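Local coordinates for oxysterol-binding protein homolog 3 (Saccharomyces cerevisiae, PDB 4INQ), which carries lipids, sterols and a phosphoinositide among them, in a hydrophobic pocket of its OSBP-related domain and transfers them between membranes through the cytosol, at residues 148-153 / 165-170. Residues are numbered along the deposited sequence; the frame is centred on the assembly and turned at random.
Sequences PPVFAF and TVTPSQ. With PIF ((2R)-3-{[(S)-hydroxy{[(1R,2R,3R,4R,5S,6R)-2,3,5,6-tetrahydroxy-4-(phosphonooxy)cyclohexyl]oxy}phosphoryl]oxy}propane-1,2-diyl dioctanoate), chain B.
Pro168, a proline set within strand 165-170, pushes its ring CD against the edge of the Phe151 ring, 3.5 Å from CE2 and near the ring plane, the two side chains crossing at about a right angle. With no N-H of its own, Pro168 meets the neighbouring strand through carbon alone. Two residues back along the strand, Val166 forms an antiparallel hydrogen-bonded pair with Phe151: Phe151 N gives to Val166 O at 2.8 Å in an almost straight bond (176°) in the carbonyl plane, and Val166 N returns one to Phe151 O. Val166 CG1 sits between its backbone N and carbonyl carbon (chi1 64°), which brings it 3.9 Å from Phe151 CB and near the Phe153 ring. Phe151 and Phe153 lean on helix 71-76 on this side of the hairpin. Across the strands, Val150 and Thr165 meet by methyls, CG1 to CG2 at 3.7 Å; Thr165 OG1 instead bonds Trp372 N. At the mouth of the hairpin Thr167 places both CG2 and OG1 close to Pro149 O, OG1 at 3.2 Å. Past its pairing with 148-153, segment 165-170 runs on, still bonded to strand 177-189, to the bound phosphatidylinositol 4-phosphate, where the Gln170 chain, bent at chi2 (77°), sets its amide against both tails: NE2 is 3.5 Å from C20 of one acyl chain, OE1 3.6 Å from C12 of the other. An alanine here would keep only the CB contact to one chain and would probably open a gap beside both acyl chains. Of the two strands only 165-170 reaches the lipid, and Gln170 meets its acyl carbons by van der Waals contact, not hydrogen bonds, consistent with a pocket that grips the tails by shape while polar residues such as Lys118 and His146 bind the headgroup.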
loop_
_atom_site.group_PDB
_atom_site.type_symbol
_atom_site.label_atom_id
_atom_site.label_comp_id
_atom_site.label_asym_id
_atom_site.label_seq_id
_atom_site.Cartn_x
_atom_site.Cartn_y
_atom_site.Cartn_z
ATOM N N PRO A 148 6.353 6.818 16.065
ATOM C CA PRO A 148 5.142 6.355 15.385
ATOM C C PRO A 148 5.576 5.376 14.305
ATOM O O PRO A 148 6.763 5.275 13.994
ATOM C CB PRO A 148 4.583 7.634 14.792
ATOM C CG PRO A 148 5.836 8.344 14.366
ATOM C CD PRO A 148 6.736 8.159 15.585
ATOM N N PRO A 149 4.628 4.627 13.733
ATOM C CA PRO A 149 4.988 3.675 12.680
ATOM C C PRO A 149 5.341 4.397 11.375
ATOM O O PRO A 149 4.537 5.171 10.847
ATOM C CB PRO A 149 3.729 2.824 12.552
ATOM C CG PRO A 149 2.636 3.802 12.877
ATOM C CD PRO A 149 3.202 4.508 14.084
ATOM N N VAL A 150 6.544 4.152 10.863
ATOM C CA VAL A 150 6.977 4.767 9.614
ATOM C C VAL A 150 7.489 3.707 8.642
ATOM O O VAL A 150 8.385 2.936 8.973
ATOM C CB VAL A 150 8.098 5.804 9.849
ATOM C CG1 VAL A 150 8.509 6.432 8.531
ATOM C CG2 VAL A 150 7.616 6.879 10.802
ATOM N N PHE A 151 6.921 3.693 7.438
ATOM C CA PHE A 151 7.293 2.740 6.394
ATOM C C PHE A 151 7.944 3.458 5.213
ATOM O O PHE A 151 7.455 4.486 4.754
ATOM C CB PHE A 151 6.046 1.999 5.921
ATOM C CG PHE A 151 5.265 1.359 7.038
ATOM C CD1 PHE A 151 5.719 0.193 7.641
ATOM C CD2 PHE A 151 4.086 1.937 7.502
ATOM C CE1 PHE A 151 5.009 -0.398 8.693
ATOM C CE2 PHE A 151 3.367 1.361 8.550
ATOM C CZ PHE A 151 3.832 0.185 9.148
ATOM N N ALA A 152 9.045 2.910 4.722
ATOM C CA ALA A 152 9.759 3.522 3.603
ATOM C C ALA A 152 9.770 2.596 2.396
ATOM O O ALA A 152 10.111 1.420 2.519
ATOM C CB ALA A 152 11.196 3.859 4.019
ATOM N N PHE A 153 9.403 3.144 1.238
ATOM C CA PHE A 153 9.349 2.406 -0.023
ATOM C C PHE A 153 10.188 3.042 -1.136
ATOM O O PHE A 153 10.293 4.258 -1.228
ATOM C CB PHE A 153 7.911 2.334 -0.537
ATOM C CG PHE A 153 6.987 1.546 0.340
ATOM C CD1 PHE A 153 6.659 1.998 1.615
ATOM C CD2 PHE A 153 6.437 0.350 -0.110
ATOM C CE1 PHE A 153 5.785 1.259 2.441
ATOM C CE2 PHE A 153 5.564 -0.397 0.701
ATOM C CZ PHE A 153 5.239 0.058 1.975
ATOM N N THR A 165 7.745 7.747 2.034
ATOM C CA THR A 165 7.931 7.607 3.472
ATOM C C THR A 165 6.528 7.843 4.016
ATOM O O THR A 165 6.042 8.972 4.045
ATOM C CB THR A 165 8.913 8.661 4.028
ATOM O OG1 THR A 165 10.216 8.436 3.474
ATOM C CG2 THR A 165 9.001 8.559 5.548
ATOM N N VAL A 166 5.871 6.771 4.434
ATOM C CA VAL A 166 4.503 6.890 4.900
ATOM C C VAL A 166 4.217 6.433 6.321
ATOM O O VAL A 166 4.825 5.490 6.842
ATOM C CB VAL A 166 3.551 6.128 3.948
ATOM C CG1 VAL A 166 3.878 4.644 3.973
ATOM C CG2 VAL A 166 2.107 6.368 4.339
ATOM N N THR A 167 3.269 7.131 6.929
ATOM C CA THR A 167 2.820 6.842 8.273
ATOM C C THR A 167 1.298 6.776 8.232
ATOM O O THR A 167 0.628 7.804 8.219
ATOM C CB THR A 167 3.252 7.945 9.250
ATOM O OG1 THR A 167 4.683 7.976 9.331
ATOM C CG2 THR A 167 2.668 7.693 10.630
ATOM N N PRO A 168 0.734 5.562 8.178
ATOM C CA PRO A 168 -0.721 5.412 8.142
ATOM C C PRO A 168 -1.316 5.905 9.458
ATOM O O PRO A 168 -0.859 5.519 10.531
ATOM C CB PRO A 168 -0.908 3.907 7.963
ATOM C CG PRO A 168 0.346 3.485 7.243
ATOM C CD PRO A 168 1.397 4.259 7.985
ATOM N N SER A 169 -2.329 6.759 9.372
ATOM C CA SER A 169 -2.975 7.289 10.569
ATOM C C SER A 169 -4.484 7.112 10.486
ATOM O O SER A 169 -5.078 7.265 9.420
ATOM C CB SER A 169 -2.644 8.772 10.741
ATOM O OG SER A 169 -3.163 9.536 9.671
ATOM N N GLN A 170 -5.099 6.791 11.620
ATOM C CA GLN A 170 -6.544 6.594 11.680
ATOM C C GLN A 170 -7.131 7.439 12.803
ATOM O O GLN A 170 -6.511 7.608 13.857
ATOM C CB GLN A 170 -6.876 5.117 11.933
ATOM C CG GLN A 170 -6.104 4.146 11.054
ATOM C CD GLN A 170 -4.672 3.942 11.519
ATOM O OE1 GLN A 170 -3.770 3.766 10.705
ATOM N NE2 GLN A 170 -4.461 3.945 12.831
HETATM C C1 PIF B . 0.488 -4.533 17.472
HETATM O O1 PIF B . -0.326 -4.445 16.302
HETATM P P1 PIF B . -1.939 -4.557 16.274
HETATM C C2 PIF B . 0.138 -3.394 18.493
HETATM O O2 PIF B . 0.358 -2.108 17.873
HETATM C C3 PIF B . 1.059 -3.552 19.753
HETATM O O3 PIF B . 0.777 -2.530 20.715
HETATM C C4 PIF B . 2.556 -3.478 19.353
HETATM O O4 PIF B . 3.390 -3.671 20.494
HETATM P P4 PIF B . 3.928 -2.528 21.473
HETATM C C5 PIF B . 2.884 -4.561 18.323
HETATM O O5 PIF B . 4.253 -4.467 17.964
HETATM C C6 PIF B . 1.995 -4.427 17.071
HETATM O O6 PIF B . 2.353 -5.443 16.151
HETATM C C7 PIF B . -3.486 -2.295 16.447
HETATM C C8 PIF B . -3.730 -0.965 15.653
HETATM C C9 PIF B . -3.865 -1.170 14.134
HETATM C C10 PIF B . -3.446 0.273 12.285
HETATM C C11 PIF B . -4.270 0.118 10.985
HETATM O O11 PIF B . -2.549 -5.140 17.483
HETATM C C12 PIF B . -3.421 0.337 9.729
HETATM O O12 PIF B . -2.280 -5.422 14.960
HETATM C C13 PIF B . -4.279 0.306 8.458
HETATM O O13 PIF B . -2.485 -3.093 15.820
HETATM C C14 PIF B . -3.460 0.698 7.219
HETATM O O14 PIF B . -4.923 -0.312 16.272
HETATM C C15 PIF B . -4.363 1.150 6.064
HETATM O O15 PIF B . -4.076 0.110 13.507
HETATM C C16 PIF B . -3.703 2.228 5.185
HETATM O O16 PIF B . -2.238 0.545 12.226
HETATM C C17 PIF B . -4.595 3.475 5.020
HETATM O O17 PIF B . -4.135 1.825 16.415
HETATM C C18 PIF B . -5.094 1.066 16.294
HETATM C C19 PIF B . -6.481 1.678 16.155
HETATM C C20 PIF B . -6.750 2.096 14.710
HETATM C C21 PIF B . -7.902 1.283 14.095
HETATM C C22 PIF B . -7.988 1.414 12.704
HETATM C C23 PIF B . -8.146 0.348 11.801
HETATM C C24 PIF B . -8.179 0.461 10.399
HETATM C C25 PIF B . -8.522 -0.777 9.835
HETATM O O41 PIF B . 5.462 -2.824 21.778
HETATM O O42 PIF B . 3.071 -2.501 22.700
HETATM O O43 PIF B . 3.921 -1.124 20.644
#